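Local coordinates for protein glycoside hydrolase, family 11\:clostridium cellulosome enzyme, dockerin type i\:polysaccharide (Clostridium thermocellum, PDB 2C71) that removes acetyl groups from acetylated xylan as a metal-dependent family 4 acetyl xylan esterase of the Clostridium thermocellum cellulosome, probably using a bound metal ion in ester hydrolysis, at residues 63-68 and 80-85; 58-63 and 98-103; 9-14 and 152-157. All blocks are in the same frame, centred on the assembly; numbering follows the deposited sequence.

Interaction 1 (63-68 and 80-85). With MG (magnesium ion), chain B.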
loop_
_atom_site.group_PDB
_atom_site.type_symbol
_atom_site.label_atom_id
_atom_site.label_comp_id
_atom_site.label_asym_id
_atom_site.label_seq_id
_atom_site.Cartn_x
_atom_site.Cartn_y
_atom_site.Cartn_z
ATOM N N ASN A 63 -0.381 7.151 -1.847
ATOM C CA ASN A 63 -1.659 7.788 -2.166
ATOM C C ASN A 63 -2.592 6.775 -2.844
ATOM O O ASN A 63 -2.208 6.202 -3.877
ATOM C CB ASN A 63 -1.343 8.978 -3.086
ATOM C CG ASN A 63 -2.474 9.906 -3.361
ATOM O OD1 ASN A 63 -3.610 9.492 -3.647
ATOM N ND2 ASN A 63 -2.197 11.218 -3.341
ATOM N N HIS A 64 -3.795 6.545 -2.276
ATOM C CA HIS A 64 -4.796 5.675 -2.912
ATOM C C HIS A 64 -6.036 6.528 -3.288
ATOM O O HIS A 64 -7.167 6.001 -3.330
ATOM C CB HIS A 64 -5.178 4.553 -1.925
ATOM C CG HIS A 64 -5.911 3.374 -2.519
ATOM N ND1 HIS A 64 -5.659 2.869 -3.783
ATOM C CD2 HIS A 64 -6.833 2.540 -1.961
ATOM C CE1 HIS A 64 -6.442 1.812 -3.995
ATOM N NE2 HIS A 64 -7.151 1.584 -2.901
ATOM N N SER A 65 -5.807 7.819 -3.566
ATOM C CA SER A 65 -6.862 8.756 -3.973
ATOM C C SER A 65 -7.705 9.268 -2.814
ATOM O O SER A 65 -7.586 8.759 -1.686
ATOM C CB SER A 65 -7.776 8.193 -5.074
ATOM O OG SER A 65 -8.989 7.639 -4.553
ATOM N N TRP A 66 -8.556 10.262 -3.108
ATOM C CA TRP A 66 -9.408 10.839 -2.072
ATOM C C TRP A 66 -10.495 9.873 -1.598
ATOM O O TRP A 66 -10.959 9.991 -0.449
ATOM C CB TRP A 66 -10.035 12.149 -2.577
ATOM C CG TRP A 66 -10.832 12.861 -1.541
ATOM C CD1 TRP A 66 -12.191 12.935 -1.460
ATOM C CD2 TRP A 66 -10.322 13.592 -0.433
ATOM N NE1 TRP A 66 -12.558 13.672 -0.351
ATOM C CE2 TRP A 66 -11.424 14.079 0.300
ATOM C CE3 TRP A 66 -9.037 13.879 0.017
ATOM C CZ2 TRP A 66 -11.260 14.834 1.477
ATOM C CZ3 TRP A 66 -8.882 14.617 1.180
ATOM C CH2 TRP A 66 -9.984 15.088 1.887
ATOM N N SER A 67 -10.941 8.978 -2.486
ATOM C CA SER A 67 -12.103 8.150 -2.185
ATOM C C SER A 67 -11.911 6.753 -2.781
ATOM O O SER A 67 -10.772 6.263 -2.929
ATOM C CB SER A 67 -13.385 8.845 -2.617
ATOM O OG SER A 67 -14.558 8.197 -2.116
ATOM N N TYR A 68 -13.037 6.104 -3.100
ATOM C CA TYR A 68 -13.067 4.693 -3.472
ATOM C C TYR A 68 -13.604 4.485 -4.903
ATOM O O TYR A 68 -13.934 3.363 -5.296
ATOM C CB TYR A 68 -13.897 3.874 -2.454
ATOM C CG TYR A 68 -13.288 3.889 -1.072
ATOM C CD1 TYR A 68 -12.208 3.042 -0.753
ATOM C CD2 TYR A 68 -13.673 4.808 -0.104
ATOM C CE1 TYR A 68 -11.609 3.027 0.503
ATOM C CE2 TYR A 68 -13.050 4.784 1.211
ATOM C CZ TYR A 68 -12.012 3.904 1.411
ATOM O OH TYR A 68 -11.449 3.963 2.697
ATOM N N ARG A 80 -6.680 15.518 -10.578
ATOM C CA ARG A 80 -5.814 16.458 -9.910
ATOM C C ARG A 80 -6.243 16.765 -8.488
ATOM O O ARG A 80 -5.461 16.897 -7.531
ATOM C CB ARG A 80 -5.691 17.817 -10.659
ATOM C CG ARG A 80 -4.655 17.796 -11.782
ATOM C CD ARG A 80 -4.352 19.227 -12.423
ATOM N NE ARG A 80 -5.552 20.037 -12.715
ATOM C CZ ARG A 80 -6.202 20.779 -11.805
ATOM N NH1 ARG A 80 -5.788 20.851 -10.543
ATOM N NH2 ARG A 80 -7.288 21.431 -12.143
ATOM N N LYS A 81 -7.544 17.010 -8.375
ATOM C CA LYS A 81 -8.124 17.341 -7.079
ATOM C C LYS A 81 -8.010 16.179 -6.117
ATOM O O LYS A 81 -7.658 16.341 -4.943
ATOM C CB LYS A 81 -9.577 17.794 -7.230
ATOM C CG LYS A 81 -10.250 18.080 -5.928
ATOM C CD LYS A 81 -11.638 18.624 -6.097
ATOM C CE LYS A 81 -12.310 18.850 -4.751
ATOM N NZ LYS A 81 -11.528 19.696 -3.785
ATOM N N SER A 82 -8.392 14.997 -6.589
ATOM C CA SER A 82 -8.361 13.813 -5.727
ATOM C C SER A 82 -6.958 13.554 -5.194
ATOM O O SER A 82 -6.749 13.275 -4.003
ATOM C CB SER A 82 -8.875 12.637 -6.517
ATOM O OG SER A 82 -8.855 11.448 -5.779
ATOM N N ILE A 83 -5.974 13.598 -6.091
ATOM C CA ILE A 83 -4.600 13.316 -5.706
ATOM C C ILE A 83 -4.006 14.420 -4.809
ATOM O O ILE A 83 -3.284 14.107 -3.842
ATOM C CB ILE A 83 -3.704 12.983 -6.938
ATOM C CG1 ILE A 83 -3.802 11.463 -7.306
ATOM C CG2 ILE A 83 -2.208 13.416 -6.667
ATOM C CD1 ILE A 83 -5.141 10.906 -7.550
ATOM N N ALA A 84 -4.251 15.705 -5.134
ATOM C CA ALA A 84 -3.693 16.832 -4.369
ATOM C C ALA A 84 -4.297 16.921 -2.993
ATOM O O ALA A 84 -3.580 17.166 -2.009
ATOM C CB ALA A 84 -3.888 18.149 -5.127
ATOM N N ASP A 85 -5.598 16.724 -2.892
ATOM C CA ASP A 85 -6.251 16.842 -1.597
ATOM C C ASP A 85 -5.756 15.728 -0.652
ATOM O O ASP A 85 -5.582 15.944 0.536
ATOM C CB ASP A 85 -7.768 16.803 -1.748
ATOM C CG ASP A 85 -8.379 18.040 -2.342
ATOM O OD1 ASP A 85 -7.633 19.016 -2.611
ATOM O OD2 ASP A 85 -9.619 18.050 -2.553
HETATM MG MG MG B . -8.805 0.124 -2.669
HETATM O O HOH W 1 -7.606 -1.529 -2.634
HETATM O O HOH W 2 -10.142 1.612 -3.088
HETATM O O HOH W 3 -10.442 -1.127 -2.382
HETATM O O HOH W 4 -8.786 -0.331 -4.811
#

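Interaction 2 (58-63 and 98-103)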
loop_
_atom_site.group_PDB
_atom_site.type_symbol
_atom_site.label_atom_id
_atom_site.label_comp_id
_atom_site.label_asym_id
_atom_site.label_seq_id
_atom_site.Cartn_x
_atom_site.Cartn_y
_atom_site.Cartn_z
ATOM N N GLY A 58 8.750 3.591 10.868
ATOM C CA GLY A 58 9.536 3.272 9.689
ATOM C C GLY A 58 8.747 2.881 8.455
ATOM O O GLY A 58 9.325 2.457 7.453
ATOM N N HIS A 59 7.423 2.970 8.519
ATOM C CA HIS A 59 6.593 2.654 7.374
ATOM C C HIS A 59 6.543 3.834 6.436
ATOM O O HIS A 59 6.859 4.980 6.815
ATOM C CB HIS A 59 5.184 2.265 7.830
ATOM C CG HIS A 59 5.175 1.179 8.849
ATOM N ND1 HIS A 59 5.735 -0.038 8.586
ATOM C CD2 HIS A 59 4.665 1.161 10.090
ATOM C CE1 HIS A 59 5.577 -0.758 9.680
ATOM N NE2 HIS A 59 4.943 -0.068 10.605
ATOM N N GLU A 60 6.106 3.594 5.223
ATOM C CA GLU A 60 5.911 4.607 4.182
ATOM C C GLU A 60 4.417 4.793 3.938
ATOM O O GLU A 60 3.636 3.835 4.074
ATOM C CB GLU A 60 6.652 4.187 2.936
ATOM C CG GLU A 60 6.524 5.135 1.770
ATOM C CD GLU A 60 7.445 4.856 0.619
ATOM O OE1 GLU A 60 8.055 3.774 0.580
ATOM O OE2 GLU A 60 7.549 5.736 -0.263
ATOM N N ILE A 61 4.026 5.993 3.520
ATOM C CA ILE A 61 2.643 6.284 3.154
ATOM C C ILE A 61 2.617 6.682 1.672
ATOM O O ILE A 61 3.373 7.569 1.231
ATOM C CB ILE A 61 2.065 7.434 4.035
ATOM C CG1 ILE A 61 2.111 7.033 5.520
ATOM C CG2 ILE A 61 0.655 7.764 3.572
ATOM C CD1 ILE A 61 1.668 8.156 6.445
ATOM N N GLY A 62 1.731 6.030 0.929
ATOM C CA GLY A 62 1.426 6.399 -0.433
ATOM C C GLY A 62 -0.028 6.816 -0.594
ATOM O O GLY A 62 -0.803 6.883 0.353
ATOM N N ASN A 63 -0.381 7.151 -1.847
ATOM C CA ASN A 63 -1.659 7.788 -2.166
ATOM C C ASN A 63 -2.592 6.775 -2.844
ATOM O O ASN A 63 -2.208 6.202 -3.877
ATOM C CB ASN A 63 -1.343 8.978 -3.086
ATOM C CG ASN A 63 -2.474 9.906 -3.361
ATOM O OD1 ASN A 63 -3.610 9.492 -3.647
ATOM N ND2 ASN A 63 -2.197 11.218 -3.341
ATOM N N PRO A 98 3.772 11.994 -0.744
ATOM C CA PRO A 98 3.809 10.611 -1.248
ATOM C C PRO A 98 4.689 10.505 -2.500
ATOM O O PRO A 98 4.762 11.487 -3.236
ATOM C CB PRO A 98 2.345 10.335 -1.567
ATOM C CG PRO A 98 1.609 11.101 -0.500
ATOM C CD PRO A 98 2.465 12.310 -0.142
ATOM N N LYS A 99 5.319 9.356 -2.734
ATOM C CA LYS A 99 6.096 9.136 -3.955
ATOM C C LYS A 99 5.427 8.107 -4.867
ATOM O O LYS A 99 5.838 7.905 -6.009
ATOM C CB LYS A 99 7.516 8.681 -3.611
ATOM C CG LYS A 99 8.394 9.773 -3.021
ATOM C CD LYS A 99 9.868 9.438 -3.177
ATOM C CE LYS A 99 10.576 9.417 -1.832
ATOM N NZ LYS A 99 11.577 8.319 -1.748
ATOM N N PHE A 100 4.391 7.465 -4.340
ATOM C CA PHE A 100 3.716 6.344 -4.992
ATOM C C PHE A 100 2.199 6.513 -4.943
ATOM O O PHE A 100 1.665 7.050 -3.967
ATOM C CB PHE A 100 4.106 5.040 -4.309
ATOM C CG PHE A 100 5.578 4.710 -4.433
ATOM C CD1 PHE A 100 6.051 4.118 -5.567
ATOM C CD2 PHE A 100 6.466 5.013 -3.440
ATOM C CE1 PHE A 100 7.416 3.843 -5.710
ATOM C CE2 PHE A 100 7.819 4.734 -3.559
ATOM C CZ PHE A 100 8.302 4.160 -4.692
ATOM N N PHE A 101 1.572 6.033 -6.003
ATOM C CA PHE A 101 0.104 6.045 -6.184
ATOM C C PHE A 101 -0.352 4.641 -6.521
ATOM O O PHE A 101 0.240 3.994 -7.388
ATOM C CB PHE A 101 -0.239 6.982 -7.354
ATOM C CG PHE A 101 -1.688 6.971 -7.796
ATOM C CD1 PHE A 101 -2.704 7.307 -6.913
ATOM C CD2 PHE A 101 -2.013 6.655 -9.091
ATOM C CE1 PHE A 101 -4.047 7.319 -7.362
ATOM C CE2 PHE A 101 -3.339 6.694 -9.519
ATOM C CZ PHE A 101 -4.332 7.045 -8.656
ATOM N N ARG A 102 -1.430 4.183 -5.898
ATOM C CA ARG A 102 -2.084 2.958 -6.284
ATOM C C ARG A 102 -3.454 3.300 -6.807
ATOM O O ARG A 102 -4.315 3.798 -6.048
ATOM C CB ARG A 102 -2.275 1.983 -5.136
ATOM C CG ARG A 102 -3.011 0.730 -5.624
ATOM C CD ARG A 102 -2.788 -0.450 -4.789
ATOM N NE ARG A 102 -1.420 -0.925 -4.819
ATOM C CZ ARG A 102 -0.729 -1.408 -3.782
ATOM N NH1 ARG A 102 -1.240 -1.436 -2.557
ATOM N NH2 ARG A 102 0.518 -1.813 -3.957
ATOM N N PRO A 103 -3.716 3.095 -8.102
ATOM C CA PRO A 103 -5.026 3.461 -8.659
ATOM C C PRO A 103 -6.130 2.680 -7.970
ATOM O O PRO A 103 -6.033 1.449 -7.786
ATOM C CB PRO A 103 -4.934 3.085 -10.152
ATOM C CG PRO A 103 -3.539 2.936 -10.417
ATOM C CD PRO A 103 -2.805 2.594 -9.128
HETATM O O HOH W 5 5.201 7.224 -0.889
#

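Interaction 3 (9-14 and 152-157). With MG (magnesium ion), chain B.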
loop_
_atom_site.group_PDB
_atom_site.type_symbol
_atom_site.label_atom_id
_atom_site.label_comp_id
_atom_site.label_asym_id
_atom_site.label_seq_id
_atom_site.Cartn_x
_atom_site.Cartn_y
_atom_site.Cartn_z
ATOM N N LEU A 9 5.563 -5.329 1.413
ATOM C CA LEU A 9 4.265 -5.591 1.918
ATOM C C LEU A 9 3.503 -4.240 1.919
ATOM O O LEU A 9 4.002 -3.264 2.513
ATOM C CB LEU A 9 4.506 -6.201 3.300
ATOM C CG LEU A 9 3.276 -6.623 4.072
ATOM C CD1 LEU A 9 2.535 -7.753 3.389
ATOM C CD2 LEU A 9 3.699 -6.991 5.509
ATOM N N THR A 10 2.334 -4.154 1.253
ATOM C CA THR A 10 1.608 -2.909 1.107
ATOM C C THR A 10 0.128 -3.123 1.455
ATOM O O THR A 10 -0.400 -4.233 1.298
ATOM C CB THR A 10 1.753 -2.300 -0.301
ATOM O OG1 THR A 10 0.960 -3.007 -1.233
ATOM C CG2 THR A 10 3.214 -2.236 -0.770
ATOM N N PHE A 11 -0.501 -2.059 1.972
ATOM C CA PHE A 11 -1.849 -2.155 2.526
ATOM C C PHE A 11 -2.694 -0.999 2.034
ATOM O O PHE A 11 -2.351 0.156 2.243
ATOM C CB PHE A 11 -1.801 -2.094 4.046
ATOM C CG PHE A 11 -1.069 -3.244 4.666
ATOM C CD1 PHE A 11 -1.727 -4.457 4.878
ATOM C CD2 PHE A 11 0.274 -3.146 5.035
ATOM C CE1 PHE A 11 -1.045 -5.556 5.401
ATOM C CE2 PHE A 11 0.939 -4.238 5.558
ATOM C CZ PHE A 11 0.279 -5.419 5.722
ATOM N N ASP A 12 -3.821 -1.314 1.401
ATOM C CA ASP A 12 -4.737 -0.291 0.902
ATOM C C ASP A 12 -5.851 0.031 1.899
ATOM O O ASP A 12 -6.174 -0.783 2.766
ATOM C CB ASP A 12 -5.342 -0.721 -0.436
ATOM C CG ASP A 12 -4.367 -0.584 -1.588
ATOM O OD1 ASP A 12 -3.282 0.003 -1.385
ATOM O OD2 ASP A 12 -4.684 -1.064 -2.697
ATOM N N ASP A 13 -6.545 1.136 1.644
ATOM C CA ASP A 13 -7.951 1.454 1.960
ATOM C C ASP A 13 -8.172 2.117 3.318
ATOM O O ASP A 13 -9.309 2.505 3.637
ATOM C CB ASP A 13 -8.940 0.281 1.836
ATOM C CG ASP A 13 -9.325 -0.071 0.387
ATOM O OD1 ASP A 13 -8.714 0.438 -0.587
ATOM O OD2 ASP A 13 -10.270 -0.897 0.249
ATOM N N GLY A 14 -7.098 2.270 4.103
ATOM C CA GLY A 14 -7.171 2.937 5.382
ATOM C C GLY A 14 -6.799 4.413 5.303
ATOM O O GLY A 14 -6.742 4.991 4.222
ATOM N N ILE A 152 3.444 -6.784 -2.724
ATOM C CA ILE A 152 2.289 -7.553 -2.233
ATOM C C ILE A 152 1.178 -6.566 -1.905
ATOM O O ILE A 152 1.381 -5.650 -1.098
ATOM C CB ILE A 152 2.657 -8.307 -0.945
ATOM C CG1 ILE A 152 3.861 -9.253 -1.135
ATOM C CG2 ILE A 152 1.435 -9.075 -0.442
ATOM C CD1 ILE A 152 4.456 -9.717 0.143
ATOM N N LEU A 153 0.021 -6.718 -2.535
ATOM C CA LEU A 153 -1.155 -5.858 -2.355
ATOM C C LEU A 153 -2.122 -6.571 -1.390
ATOM O O LEU A 153 -2.767 -7.568 -1.755
ATOM C CB LEU A 153 -1.800 -5.551 -3.672
ATOM C CG LEU A 153 -2.925 -4.494 -3.666
ATOM C CD1 LEU A 153 -3.281 -4.153 -5.113
ATOM C CD2 LEU A 153 -4.168 -4.867 -2.892
ATOM N N LEU A 154 -2.201 -6.083 -0.146
ATOM C CA LEU A 154 -3.183 -6.459 0.845
ATOM C C LEU A 154 -4.011 -5.235 1.221
ATOM O O LEU A 154 -3.736 -4.124 0.797
ATOM C CB LEU A 154 -2.490 -7.083 2.081
ATOM C CG LEU A 154 -1.785 -8.399 1.819
ATOM C CD1 LEU A 154 -0.948 -8.796 3.052
ATOM C CD2 LEU A 154 -2.817 -9.523 1.476
ATOM N N HIS A 155 -5.037 -5.460 2.044
ATOM C CA HIS A 155 -5.874 -4.366 2.561
ATOM C C HIS A 155 -5.750 -4.354 4.073
ATOM O O HIS A 155 -5.975 -5.382 4.736
ATOM C CB HIS A 155 -7.352 -4.610 2.207
ATOM C CG HIS A 155 -7.611 -4.563 0.731
ATOM N ND1 HIS A 155 -7.279 -5.587 -0.129
ATOM C CD2 HIS A 155 -8.111 -3.569 -0.043
ATOM C CE1 HIS A 155 -7.572 -5.223 -1.369
ATOM N NE2 HIS A 155 -8.071 -3.998 -1.345
ATOM N N ASP A 156 -5.473 -3.185 4.655
ATOM C CA ASP A 156 -5.612 -3.086 6.124
ATOM C C ASP A 156 -7.053 -2.927 6.500
ATOM O O ASP A 156 -7.442 -3.312 7.616
ATOM C CB ASP A 156 -4.703 -2.081 6.796
ATOM C CG ASP A 156 -4.762 -0.692 6.201
ATOM O OD1 ASP A 156 -4.768 -0.557 4.962
ATOM O OD2 ASP A 156 -4.671 0.269 7.036
ATOM N N VAL A 157 -7.891 -2.355 5.634
ATOM C CA VAL A 157 -9.255 -2.033 5.967
ATOM C C VAL A 157 -10.188 -2.633 4.902
ATOM O O VAL A 157 -10.051 -2.347 3.715
ATOM C CB VAL A 157 -9.434 -0.488 6.027
ATOM C CG1 VAL A 157 -10.854 -0.151 6.474
ATOM C CG2 VAL A 157 -8.430 0.127 7.027
HETATM MG MG MG B . -8.805 0.124 -2.669
HETATM O O HOH W 6 -4.258 1.859 3.856
HETATM O O HOH W 1 -7.606 -1.529 -2.634
HETATM O O HOH W 3 -10.442 -1.127 -2.382
HETATM O O HOH W 2 -10.142 1.612 -3.088
HETATM O O HOH W 4 -8.786 -0.331 -4.811
#

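Interaction 1 (63-68 and 80-85)
With CG anti to the backbone N in both Asn63 (chi1 -170°) and Trp66 (chi1 -175°), amide and indole reach across to helix 76-94, where Ser82 OG meets the loop. This loop follows strand 60-63 of the NodB-type deacetylase domain, and Asn63, the last residue of the strand, starts the way out of it with an Asx turn: its OD1 accepts the N-H of Ser65 at 2.8 Å. The other end of the amide, ND2, donates to Ile83 O at 3.1 Å, in the carbonyl plane on a lone pair, and a second bond to Asn87 OD1 further fixes the rotation of the group. Ser65 OG in turn accepts from Ser67 N, an ST turn that continues the bend. Inside the Asx turn, His64 points away from the helix and binds the magnesium ion through NE2 at 2.2 Å, while its ND1 is held by Arg102 O. The Trp66 ring lies across Asp85, CE3 3.6 Å from Asp85 CB, with ring and carboxylate planes steeply inclined; that carboxylate is engaged by Lys81 NZ through the syn lone pair of OD2. Trp66 N donates to Ser82 OG at 2.9 Å, almost straight at 173°.

Interaction 2 (58-63 and 98-103)
Asn63 and Phe101 form a single backbone bridge, their CA atoms 4.7 Å apart, in which Asn63 N donates to Phe100 O at 2.9 Å and Asn63 O accepts from Arg102 N at 3.0 Å. The first donor is tilted 20° from the carbonyl plane of Phe100, whereas Arg102 N lies nearly in line with the C=O bond of Asn63. Phe101 CA adds a CH...O contact to the same oxygen. Here Phe101 also brings CD1 within 3.3 Å of Asn63 O, and its ring stands steeply against the Asn63 amide. Gly62 CA runs close to Phe100 O, and Pro98 CB packs against the Gly62 backbone.

The bridge joins the C-terminal end of strand 60-63, which pairs with strand 35-38 in the central parallel sheet of the NodB fold, to strand 100-101, which itself pairs in parallel with strand 119-120. The directions of the touching parts are 62° apart, so the backbones diverge quickly toward Glu60, and water 5 fills in there: it donates to Glu60 OE2 and Ile61 O and accepts from Lys99 N.

Glu60, extended with CG anti to the backbone N (chi1 179°), carries its carboxylate to the Phe100 ring. OE2 arrives at the ring edge, in plane, 3.4 Å from Phe100 CD2, where the slightly positive rim of ring hydrogens would favour a carboxylate oxygen. The same OE2 is bonded to Thr186 of helix 185-192, which also receives Lys99 NZ. At the far end of the segment the Arg102 side chain leads away from strand 60-63 toward the metal site, where its NH1 forms a salt bridge with Asp12 OD1.

Interaction 3 (9-14 and 152-157)
Two neighbouring parallel strands of the central sheet, 6-12 and 151-155, present at their C-terminal ends Asp13, a magnesium ligand, and His155, which meets a metal-bound water, in the usual place for the active site of a NodB-type deacetylase barrel. Thr10 and Asp12 reach across by parallel-sheet bonding: Thr10 N donates to Ile152 O, Leu154 N to Thr10 O, and Asp12 N to Leu154 O. Ile152 O is gripped twice, since Thr10 OG1, set between its own N and carbonyl carbon (chi1 75°), folds back to donate to it at 2.7 Å; Arg102 NH2 also bonds that hydroxyl.

On the face of Leu9, Phe11 and Leu154, Leu9 CD1 touches Leu154 CD1 at 3.7 Å, and the Phe11 ring lies alongside Leu154, against helices 17-30 and 164-177. Asp12 and His155 occupy the other face. Asp12, whose OD1 is taken by Arg102, turns OD2 to touch Leu153 CD2, side chains crossing at about a right angle, and that oxygen accepts from metal-bound water 1, also 2.8 Å from His155 NE2. Asp128 OD1 holds the other ring nitrogen, ND1, fixing the imidazole.

Asp156 N bonds Asp12 O; water 6 accepts from Gly14 N and lies 2.7 Å from Asp156 OD1, while Asp156 OD2 is bonded to Thr20 OG1. Val157 CG2 presses tightly on Gly14 CA at 3.5 Å. Asp13 turns its carboxylate at 72° to the His155 ring, OD2 at the ring edge 3.4 Å from His155 CD2. Asp13 OD1 binds the magnesium ion at 2.1 Å, and OD2 accepts from metal-bound water 3 at 2.6 Å.

Overall arrangement
From the N terminus, strand 6-12 comes first and pairs with strand 151-155 only late in the chain, so interaction 3 closes the longest loop, with residues 15-151 between its segments. Interaction 2 lies wholly within that loop, joining strand 60-63 to strand 100-101, and interaction 1 lies within interaction 2, tying the loop after strand 60-63 to helix 76-94; none cross. Asn63 is shared by interactions 1 and 2, and Ile83 of the helix packs on Phe101. The Arg102 side chain bridges interactions 2 and 3. Interactions 1 and 3 meet at the magnesium ion, to which they supply His64 and Asp13, and again where Tyr68 OH bonds Asp13 O.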